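Local coordinates for NanU sialic acid binding protein (PDB 4L7T) that binds sialic acid with high affinity at the outer membrane of Bacteroides fragilis, as a SusD-family protein that probably works with the transporter NanO, at residues Y388-C391 and L392-A396; E397-L401 and L402-P406; R416-G419 and K420-E424. One frame throughout, in Å; residues are numbered along the deposited sequence.

Contact 1 of 3, residues Y388-C391 and L392-A396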
ATOM      1  N   TYR A 388     -10.558  -3.344   5.682  1.00 10.82           N
ATOM      2  CA  TYR A 388     -10.963  -3.479   7.070  1.00  9.89           C
ATOM      3  C   TYR A 388      -9.946  -4.282   7.911  1.00 11.49           C
ATOM      4  O   TYR A 388      -9.789  -3.918   9.113  1.00 11.71           O
ATOM      5  CB  TYR A 388     -12.354  -4.099   7.191  1.00  9.28           C
ATOM      6  CG  TYR A 388     -12.972  -4.034   8.586  1.00  8.31           C
ATOM      7  CD1 TYR A 388     -12.880  -2.829   9.339  1.00 12.95           C
ATOM      8  CD2 TYR A 388     -13.603  -5.145   9.110  1.00 13.05           C
ATOM      9  CE1 TYR A 388     -13.470  -2.729  10.653  1.00 15.43           C
ATOM     10  CE2 TYR A 388     -14.170  -5.090  10.436  1.00 11.53           C
ATOM     11  CZ  TYR A 388     -14.079  -3.858  11.150  1.00 13.54           C
ATOM     12  OH  TYR A 388     -14.709  -3.837  12.404  1.00 18.04           O
ATOM     13  N   ALA A 389      -9.283  -5.330   7.348  1.00 10.69           N
ATOM     14  CA  ALA A 389      -8.260  -5.977   8.187  1.00 11.79           C
ATOM     15  C   ALA A 389      -7.161  -4.979   8.645  1.00 11.97           C
ATOM     16  O   ALA A 389      -6.618  -5.143   9.740  1.00 11.60           O
ATOM     17  CB  ALA A 389      -7.683  -7.200   7.437  1.00 12.72           C
ATOM     18  N   ASP A 390      -6.839  -3.960   7.840  1.00 10.86           N
ATOM     19  CA  ASP A 390      -5.809  -2.948   8.221  1.00 12.60           C
ATOM     20  C   ASP A 390      -6.351  -2.094   9.383  1.00 12.88           C
ATOM     21  O   ASP A 390      -5.637  -1.830  10.373  1.00 10.80           O
ATOM     22  CB  ASP A 390      -5.574  -2.150   6.948  1.00 12.73           C
ATOM     23  CG  ASP A 390      -4.344  -1.245   6.973  1.00 19.95           C
ATOM     24  OD1 ASP A 390      -3.604  -1.183   7.986  1.00 17.68           O
ATOM     25  OD2 ASP A 390      -4.122  -0.529   5.934  1.00 18.29           O
ATOM     26  N   CYS A 391      -7.643  -1.701   9.343  1.00 11.65           N
ATOM     27  CA  CYS A 391      -8.250  -1.000  10.466  1.00 11.86           C
ATOM     28  C   CYS A 391      -8.049  -1.821  11.765  1.00 12.15           C
ATOM     29  O   CYS A 391      -7.613  -1.259  12.781  1.00 13.76           O
ATOM     30  CB  CYS A 391      -9.776  -0.835  10.196  1.00 12.73           C
ATOM     31  SG  CYS A 391     -10.641  -0.012  11.534  1.00 15.40           S
ATOM     32  N   LEU A 392      -8.388  -3.130  11.691  1.00 11.08           N
ATOM     33  CA  LEU A 392      -8.324  -3.977  12.867  1.00 11.48           C
ATOM     34  C   LEU A 392      -6.873  -4.068  13.401  1.00 11.76           C
ATOM     35  O   LEU A 392      -6.699  -4.026  14.658  1.00 12.03           O
ATOM     36  CB  LEU A 392      -8.865  -5.377  12.608  1.00 11.18           C
ATOM     37  CG  LEU A 392     -10.398  -5.411  12.299  1.00 10.87           C
ATOM     38  CD1 LEU A 392     -10.796  -6.839  11.873  1.00 12.88           C
ATOM     39  CD2 LEU A 392     -11.248  -4.851  13.505  1.00 14.19           C
ATOM     40  N   LEU A 393      -5.880  -4.219  12.527  1.00 11.17           N
ATOM     41  CA  LEU A 393      -4.505  -4.401  12.960  1.00 11.60           C
ATOM     42  C   LEU A 393      -3.886  -3.077  13.406  1.00 12.83           C
ATOM     43  O   LEU A 393      -3.046  -3.093  14.362  1.00 14.08           O
ATOM     44  CB  LEU A 393      -3.657  -5.147  11.895  1.00 12.41           C
ATOM     45  CG  LEU A 393      -4.132  -6.566  11.720  1.00 14.03           C
ATOM     46  CD1 LEU A 393      -3.322  -7.229  10.635  1.00 14.66           C
ATOM     47  CD2 LEU A 393      -4.060  -7.428  13.027  1.00 14.66           C
ATOM     48  N   LEU A 394      -4.265  -1.946  12.780  1.00 10.72           N
ATOM     49  CA  LEU A 394      -3.867  -0.686  13.357  1.00 10.51           C
ATOM     50  C   LEU A 394      -4.441  -0.482  14.732  1.00 12.09           C
ATOM     51  O   LEU A 394      -3.775   0.136  15.551  1.00 12.54           O
ATOM     52  CB  LEU A 394      -4.261   0.502  12.432  1.00 10.76           C
ATOM     53  CG  LEU A 394      -3.504   0.612  11.082  1.00 16.18           C
ATOM     54  CD1 LEU A 394      -4.173   1.653  10.163  1.00 15.57           C
ATOM     55  CD2 LEU A 394      -1.969   0.874  11.194  1.00 15.88           C
ATOM     56  N   LEU A 395      -5.714  -0.829  14.937  1.00 10.74           N
ATOM     57  CA  LEU A 395      -6.336  -0.668  16.246  1.00 11.72           C
ATOM     58  C   LEU A 395      -5.628  -1.530  17.311  1.00 10.93           C
ATOM     59  O   LEU A 395      -5.320  -0.989  18.399  1.00 13.21           O
ATOM     60  CB  LEU A 395      -7.818  -0.940  16.138  1.00 12.15           C
ATOM     61  CG  LEU A 395      -8.594  -0.858  17.453  1.00 11.88           C
ATOM     62  CD1 LEU A 395      -8.451   0.562  18.069  1.00 11.22           C
ATOM     63  CD2 LEU A 395     -10.049  -1.137  17.072  1.00 13.56           C
ATOM     64  N   ALA A 396      -5.261  -2.776  16.935  1.00 11.85           N
ATOM     65  CA  ALA A 396      -4.422  -3.665  17.767  1.00 11.49           C
ATOM     66  C   ALA A 396      -3.120  -2.934  18.115  1.00 14.73           C
ATOM     67  O   ALA A 396      -2.672  -2.968  19.265  1.00 14.42           O
ATOM     68  CB  ALA A 396      -4.117  -4.974  17.005  1.00 13.27           C
TER

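Contact 2 of 3, residues E397-L401 and L402-P406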
ATOM      1  N   GLU A 397      -2.486  -2.295  17.119  1.00 14.69           N
ATOM      2  CA  GLU A 397      -1.208  -1.644  17.365  1.00 13.63           C
ATOM      3  C   GLU A 397      -1.380  -0.458  18.276  1.00 14.34           C
ATOM      4  O   GLU A 397      -0.563  -0.242  19.202  1.00 15.35           O
ATOM      5  CB  GLU A 397      -0.653  -1.192  16.035  1.00 14.85           C
ATOM      6  CG  GLU A 397       0.825  -0.713  16.142  1.00 17.31           C
ATOM      7  CD  GLU A 397       1.581  -0.832  14.801  1.00 26.30           C
ATOM      8  OE1 GLU A 397       0.953  -0.863  13.697  1.00 23.50           O
ATOM      9  OE2 GLU A 397       2.821  -0.946  14.827  1.00 26.23           O
ATOM     10  N   ALA A 398      -2.415   0.367  18.046  1.00 12.52           N
ATOM     11  CA  ALA A 398      -2.633   1.521  18.953  1.00 12.83           C
ATOM     12  C   ALA A 398      -2.856   0.991  20.397  1.00 14.42           C
ATOM     13  O   ALA A 398      -2.349   1.616  21.389  1.00 14.12           O
ATOM     14  CB  ALA A 398      -3.874   2.328  18.518  1.00 13.75           C
ATOM     15  N   LYS A 399      -3.621  -0.068  20.518  1.00 14.44           N
ATOM     16  CA  LYS A 399      -3.911  -0.697  21.853  1.00 15.53           C
ATOM     17  C   LYS A 399      -2.598  -1.157  22.512  1.00 15.76           C
ATOM     18  O   LYS A 399      -2.294  -0.829  23.668  1.00 15.31           O
ATOM     19  CB  LYS A 399      -4.914  -1.838  21.742  1.00 14.16           C
ATOM     20  CG  LYS A 399      -6.359  -1.277  21.564  1.00 14.99           C
ATOM     21  CD  LYS A 399      -7.414  -2.363  21.437  1.00 17.57           C
ATOM     22  CE  LYS A 399      -8.762  -1.684  21.465  1.00 17.36           C
ATOM     23  NZ  LYS A 399      -9.788  -2.800  21.534  1.00 21.92           N
ATOM     24  N   ALA A 400      -1.783  -1.848  21.734  1.00 15.29           N
ATOM     25  CA  ALA A 400      -0.485  -2.353  22.253  1.00 16.54           C
ATOM     26  C   ALA A 400       0.413  -1.218  22.679  1.00 17.02           C
ATOM     27  O   ALA A 400       1.023  -1.280  23.749  1.00 17.06           O
ATOM     28  CB  ALA A 400       0.189  -3.139  21.188  1.00 18.46           C
ATOM     29  N   LEU A 401       0.455  -0.130  21.918  1.00 15.24           N
ATOM     30  CA  LEU A 401       1.300   0.991  22.278  1.00 15.28           C
ATOM     31  C   LEU A 401       0.833   1.718  23.564  1.00 16.93           C
ATOM     32  O   LEU A 401       1.581   2.528  24.150  1.00 19.23           O
ATOM     33  CB  LEU A 401       1.430   1.955  21.044  1.00 16.97           C
ATOM     34  CG  LEU A 401       2.225   1.322  19.918  1.00 17.17           C
ATOM     35  CD1 LEU A 401       2.002   2.179  18.621  1.00 16.22           C
ATOM     36  CD2 LEU A 401       3.748   1.285  20.285  1.00 22.11           C
ATOM     37  N   LEU A 402      -0.458   1.563  23.857  1.00 15.58           N
ATOM     38  CA  LEU A 402      -1.082   2.148  25.060  1.00 17.02           C
ATOM     39  C   LEU A 402      -0.975   1.227  26.227  1.00 17.10           C
ATOM     40  O   LEU A 402      -1.461   1.584  27.312  1.00 17.64           O
ATOM     41  CB  LEU A 402      -2.586   2.405  24.768  1.00 15.47           C
ATOM     42  CG  LEU A 402      -2.725   3.667  23.936  1.00 13.13           C
ATOM     43  CD1 LEU A 402      -4.186   3.717  23.344  1.00 14.78           C
ATOM     44  CD2 LEU A 402      -2.535   4.939  24.727  1.00 13.46           C
ATOM     45  N   GLY A 403      -0.455   0.031  26.008  1.00 15.74           N
ATOM     46  CA  GLY A 403      -0.375  -0.941  27.080  1.00 16.70           C
ATOM     47  C   GLY A 403      -1.693  -1.650  27.334  1.00 17.99           C
ATOM     48  O   GLY A 403      -1.954  -2.177  28.437  1.00 18.50           O
ATOM     49  N   GLU A 404      -2.582  -1.624  26.337  1.00 16.83           N
ATOM     50  CA  GLU A 404      -3.877  -2.299  26.446  1.00 17.84           C
ATOM     51  C   GLU A 404      -3.885  -3.592  25.648  1.00 16.53           C
ATOM     52  O   GLU A 404      -2.969  -3.872  24.857  1.00 18.15           O
ATOM     53  CB  GLU A 404      -4.993  -1.339  25.964  1.00 18.17           C
ATOM     54  CG  GLU A 404      -5.026  -0.085  26.798  1.00 17.63           C
ATOM     55  CD  GLU A 404      -5.891   1.067  26.246  1.00 26.19           C
ATOM     56  OE1 GLU A 404      -6.381   0.966  25.106  1.00 25.30           O
ATOM     57  OE2 GLU A 404      -6.058   2.113  26.914  1.00 24.19           O
ATOM     58  N   ASP A 405      -4.920  -4.403  25.838  1.00 16.86           N
ATOM     59  CA  ASP A 405      -4.979  -5.723  25.298  1.00 15.06           C
ATOM     60  C   ASP A 405      -5.359  -5.749  23.768  1.00 16.68           C
ATOM     61  O   ASP A 405      -6.524  -5.361  23.402  1.00 17.77           O
ATOM     62  CB  ASP A 405      -6.059  -6.550  26.076  1.00 17.37           C
ATOM     63  CG  ASP A 405      -6.024  -8.022  25.720  1.00 21.08           C
ATOM     64  OD1 ASP A 405      -5.221  -8.418  24.852  1.00 23.37           O
ATOM     65  OD2 ASP A 405      -6.764  -8.827  26.360  1.00 22.41           O
ATOM     66  N   PRO A 406      -4.467  -6.266  22.876  1.00 16.14           N
ATOM     67  CA  PRO A 406      -4.753  -6.278  21.384  1.00 15.56           C
ATOM     68  C   PRO A 406      -5.395  -7.584  20.910  1.00 15.25           C
ATOM     69  O   PRO A 406      -5.575  -7.832  19.747  1.00 15.49           O
ATOM     70  CB  PRO A 406      -3.326  -6.138  20.776  1.00 14.53           C
ATOM     71  CG  PRO A 406      -2.448  -7.001  21.798  1.00 16.97           C
ATOM     72  CD  PRO A 406      -3.096  -6.776  23.171  1.00 17.27           C
TER
HETATM   73  O   HOH W   1      -8.437  -3.747  24.572  1.00 26.87           O

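Contact 3 of 3, residues R416-G419 and K420-E424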
ATOM      1  N   ARG A 416     -10.334 -15.333  10.300  1.00 13.43           N
ATOM      2  CA  ARG A 416     -10.623 -15.245   8.847  1.00 13.94           C
ATOM      3  C   ARG A 416      -9.564 -16.051   8.054  1.00 15.18           C
ATOM      4  O   ARG A 416      -9.905 -16.750   7.096  1.00 16.61           O
ATOM      5  CB  ARG A 416     -10.794 -13.760   8.340  1.00 14.02           C
ATOM      6  CG  ARG A 416     -11.335 -13.703   6.914  1.00 14.71           C
ATOM      7  CD  ARG A 416     -10.224 -13.790   5.805  1.00 13.77           C
ATOM      8  NE  ARG A 416      -9.392 -12.585   5.858  1.00 15.30           N
ATOM      9  CZ  ARG A 416      -9.763 -11.412   5.375  1.00 13.60           C
ATOM     10  NH1 ARG A 416     -10.942 -11.257   4.758  1.00 14.95           N
ATOM     11  NH2 ARG A 416      -8.927 -10.375   5.481  1.00 12.57           N
ATOM     12  N   ALA A 417      -8.302 -15.900   8.428  1.00 15.52           N
ATOM     13  CA  ALA A 417      -7.151 -16.460   7.702  1.00 16.07           C
ATOM     14  C   ALA A 417      -7.166 -18.044   7.764  1.00 14.96           C
ATOM     15  O   ALA A 417      -6.938 -18.748   6.747  1.00 17.38           O
ATOM     16  CB  ALA A 417      -5.824 -15.941   8.353  1.00 15.19           C
ATOM     17  N   TYR A 418      -7.453 -18.543   8.975  1.00 15.45           N
ATOM     18  CA  TYR A 418      -7.483 -19.992   9.200  1.00 16.90           C
ATOM     19  C   TYR A 418      -8.822 -20.636   8.899  1.00 18.54           C
ATOM     20  O   TYR A 418      -8.885 -21.849   8.688  1.00 19.32           O
ATOM     21  CB  TYR A 418      -7.038 -20.331  10.594  1.00 14.54           C
ATOM     22  CG  TYR A 418      -5.602 -20.033  10.894  1.00 19.16           C
ATOM     23  CD1 TYR A 418      -4.569 -20.815  10.364  1.00 17.69           C
ATOM     24  CD2 TYR A 418      -5.271 -18.928  11.678  1.00 16.23           C
ATOM     25  CE1 TYR A 418      -3.221 -20.522  10.656  1.00 19.48           C
ATOM     26  CE2 TYR A 418      -3.897 -18.608  12.014  1.00 18.16           C
ATOM     27  CZ  TYR A 418      -2.879 -19.431  11.487  1.00 15.51           C
ATOM     28  OH  TYR A 418      -1.599 -19.101  11.877  1.00 20.08           O
ATOM     29  N   GLY A 419      -9.893 -19.848   8.828  1.00 17.61           N
ATOM     30  CA  GLY A 419     -11.264 -20.390   8.754  1.00 20.83           C
ATOM     31  C   GLY A 419     -11.846 -20.596  10.150  1.00 19.87           C
ATOM     32  O   GLY A 419     -11.168 -21.005  11.058  1.00 20.00           O
ATOM     33  N   LYS A 420     -13.129 -20.298  10.329  1.00 21.91           N
ATOM     34  CA  LYS A 420     -13.682 -20.299  11.698  1.00 22.31           C
ATOM     35  C   LYS A 420     -13.517 -21.607  12.438  1.00 22.95           C
ATOM     36  O   LYS A 420     -13.103 -21.626  13.589  1.00 22.27           O
ATOM     37  CB  LYS A 420     -15.170 -19.948  11.629  1.00 24.07           C
ATOM     38  CG  LYS A 420     -15.419 -18.495  11.193  1.00 28.13           C
ATOM     39  CD  LYS A 420     -16.881 -18.335  10.705  1.00 35.49           C
ATOM     40  CE  LYS A 420     -17.027 -17.240   9.632  1.00 40.97           C
ATOM     41  NZ  LYS A 420     -17.853 -16.080  10.028  1.00 41.46           N
ATOM     42  N   GLU A 421     -13.923 -22.695  11.807  1.00 23.99           N
ATOM     43  CA  GLU A 421     -13.857 -23.983  12.542  1.00 24.93           C
ATOM     44  C   GLU A 421     -12.452 -24.516  12.797  1.00 24.74           C
ATOM     45  O   GLU A 421     -12.142 -24.957  13.904  1.00 23.95           O
ATOM     46  CB  GLU A 421     -14.664 -25.060  11.840  1.00 26.33           C
ATOM     47  CG  GLU A 421     -16.172 -24.864  11.809  1.00 30.36           C
ATOM     48  CD  GLU A 421     -16.868 -26.155  11.370  1.00 41.50           C
ATOM     49  OE1 GLU A 421     -16.165 -27.088  10.872  1.00 44.55           O
ATOM     50  OE2 GLU A 421     -18.107 -26.246  11.535  1.00 44.59           O
ATOM     51  N   PHE A 422     -11.606 -24.440  11.754  1.00 23.16           N
ATOM     52  CA  PHE A 422     -10.197 -24.815  11.940  1.00 22.99           C
ATOM     53  C   PHE A 422      -9.522 -23.977  13.028  1.00 21.26           C
ATOM     54  O   PHE A 422      -8.748 -24.449  13.874  1.00 20.77           O
ATOM     55  CB  PHE A 422      -9.490 -24.760  10.576  1.00 23.92           C
ATOM     56  CG  PHE A 422      -8.048 -25.245  10.617  1.00 24.72           C
ATOM     57  CD1 PHE A 422      -7.746 -26.602  10.346  1.00 28.13           C
ATOM     58  CD2 PHE A 422      -7.010 -24.367  10.929  1.00 23.67           C
ATOM     59  CE1 PHE A 422      -6.408 -27.057  10.404  1.00 29.84           C
ATOM     60  CE2 PHE A 422      -5.673 -24.791  10.978  1.00 24.93           C
ATOM     61  CZ  PHE A 422      -5.360 -26.150  10.718  1.00 29.87           C
ATOM     62  N   PHE A 423      -9.779 -22.662  13.032  1.00 19.88           N
ATOM     63  CA  PHE A 423      -9.186 -21.832  14.063  1.00 20.36           C
ATOM     64  C   PHE A 423      -9.633 -22.205  15.478  1.00 20.95           C
ATOM     65  O   PHE A 423      -8.833 -22.134  16.441  1.00 21.78           O
ATOM     66  CB  PHE A 423      -9.541 -20.377  13.792  1.00 18.95           C
ATOM     67  CG  PHE A 423      -8.843 -19.361  14.650  1.00 17.79           C
ATOM     68  CD1 PHE A 423      -7.450 -19.204  14.620  1.00 16.10           C
ATOM     69  CD2 PHE A 423      -9.606 -18.443  15.425  1.00 20.10           C
ATOM     70  CE1 PHE A 423      -6.837 -18.263  15.367  1.00 15.14           C
ATOM     71  CE2 PHE A 423      -8.979 -17.463  16.198  1.00 17.60           C
ATOM     72  CZ  PHE A 423      -7.573 -17.361  16.154  1.00 16.89           C
ATOM     73  N   GLU A 424     -10.935 -22.449  15.607  1.00 23.20           N
ATOM     74  CA  GLU A 424     -11.469 -22.821  16.911  1.00 25.20           C
ATOM     75  C   GLU A 424     -10.845 -24.149  17.410  1.00 25.49           C
ATOM     76  O   GLU A 424     -10.405 -24.246  18.555  1.00 26.75           O
ATOM     77  CB  GLU A 424     -13.002 -22.882  16.832  1.00 25.11           C
ATOM     78  CG  GLU A 424     -13.664 -23.595  18.034  1.00 31.80           C
ATOM     79  CD  GLU A 424     -13.443 -22.909  19.340  1.00 39.24           C
ATOM     80  OE1 GLU A 424     -13.317 -21.655  19.326  1.00 38.52           O
ATOM     81  OE2 GLU A 424     -13.414 -23.638  20.388  1.00 42.79           O
TER

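Contact 1 of 3, residues Y388-C391 and L392-A396
Tyr388 to Cys391 form the first turn of helix 388-401, and each carbonyl is taken by the amide four residues on in 392-396. Leu392 N bonds Tyr388 O at 3.0 Å, and Leu394 N reaches Asp390 O at 2.8 Å. Leu393 N to Ala389 O and Leu395 N to Cys391 O complete the set.

The same four-residue spacing brings the side chains together. Leu392 lies over one face of the Tyr388 ring in a CH-pi contact, its CG 4.2 Å from the ring centroid and displaced toward the rim. The Leu392 CD2 branch leans to the phenol end, 3.8 Å from Tyr388 OH, while CD1 heads for CE2. Tyr388 can offer this face because its CG stands anti to the backbone N (chi1 -169°), and a branched leucine suits a broad ring.

Two residues further along, Leu394 CG lies 3.6 Å from Asp390 OD1, with Leu394 CD1 just as near. The same oxygen, OD1, is in a salt bridge with Arg460, while OD2 has only a long, weak ion pair with Lys469.

Small Ala389 lets Glu463 and Arg416 come close. Helix 452-463 thus packs along Ala389, Leu393 and Ala396, helix 206-223 meets Cys391 and Leu394 through Met211, and helix 407-418 meets Leu392 and Leu395; strand 383-387 leads directly into the first turn.

Contact 2 of 3, residues E397-L401 and L402-P406
Lys399 O accepts a hydrogen bond from Glu404 N at 2.8 Å, with an N-H...O angle of 156°. The amide comes from above the carbonyl plane, as the chain folds back over the last turn. Gly403 N bonds Ala400 O at 3.0 Å, also from well out of the carbonyl plane. Leu402 N is shared between two weak bonds, to Ala398 O and to Lys399 O. With Gly403 at positive phi (80°), this is a Schellman motif, and glycine suits the place because it adopts such a backbone without strain.

Further out, a water donates to Asp405 O at 2.8 Å and accepts a long, weak bond from Lys399 NZ. Lysine fits here because its aliphatic part can serve as packing: beyond CG the chain runs extended, Lys399 CD passing Asp405 O at 3.7 Å. The side chains of Lys399 and Glu404 cross at about a right angle, Lys399 CG 4.2 Å from Glu404 OE1. Lys399 NZ and Glu404 OE1 stay 6.2 Å apart, and each has its own salt bridge, with Glu409 and Lys235 respectively.

Leu402 bends back against the preceding turn, its CG 3.3 Å from Ala398 O; CG beside the backbone N (chi1 -78°) brings it there. Pro406 stands at the N-cap position of helix 407-418, and its compact apolar ring suits packing between Lys399 CB and Ile456.

Around this turn, Leu401 and Leu402 rest on Tyr231 of helix 227-244, Ala400 and Pro406 meet Ile456 of helix 452-463, and Ala398 and Leu401 touch Leu218 of helix 206-223.

Contact 3 of 3, residues R416-G419 and K420-E424
Lys420 starts the second helix directly after Gly419, the residue at its N-cap position. Its long aliphatic chain touches Glu415 of helix 407-418, while the ammonium makes a long, weak ion pair with Asp251. A flexible, charged residue suits this exposed edge.

Phe422 faces back toward Tyr418. Its CB lies 3.5 Å from Tyr418 O, and Phe422 CD2 lies 4.0 Å from Tyr418 CB. The two side chains cross at a slant, Phe422 CE2 coming near Tyr418 CD1, and Leu430 of helix 427-430 touches both residues. Although Phe422 is largely exposed, its ring thus still has apolar neighbours.

Phe423 makes both the polar and the tighter aromatic contact. Its amide N bonds Gly419 O at 2.9 Å, the first i to i+4 bond of the new helix. Phe423 CB sits 3.2 Å from the same Gly419 O. With CG anti to the backbone N (chi1 -171°), the ring turns back beside Tyr418, Phe423 CD1 at 3.7 Å from Tyr418 CD2. The ring planes are only 7° from parallel, yet the centroids are 6.0 Å apart, making this a rim-to-rim pair and not a stack. Asn411, Arg414 and Glu415 also touch Phe423, binding the new helix to the old one.

All of this depends on a break between two consecutive helices of the mainly helical SusD fold. Gly419, at positive phi (89°), is the first residue past helix 407-418 and the N-cap of helix 420-425; at its backbone angles a CB would press on the carbonyl O of Tyr418, so a residue without a side chain fits.

The three contacts follow one another along the chain, all inside the SusD family region. Contacts 1 and 2 occupy successive parts of helix 388-401, with centres about 12 Å apart, and meet where Ala396 O lies 3.6 Å from Pro406 CB. Helix 407-418 then runs back alongside, so that the side chain of Arg416 in contact 3 returns to the start of contact 1, Arg416 NH2 lying 3.9 Å from Ala389 CB; the centres of these two contacts are about 18 Å apart. Contacts 2 and 3, at opposite ends of helix 407-418, do not touch: their nearest atoms are about 10 Å apart. None includes Thr483 or Thr486, the sodium-site residues.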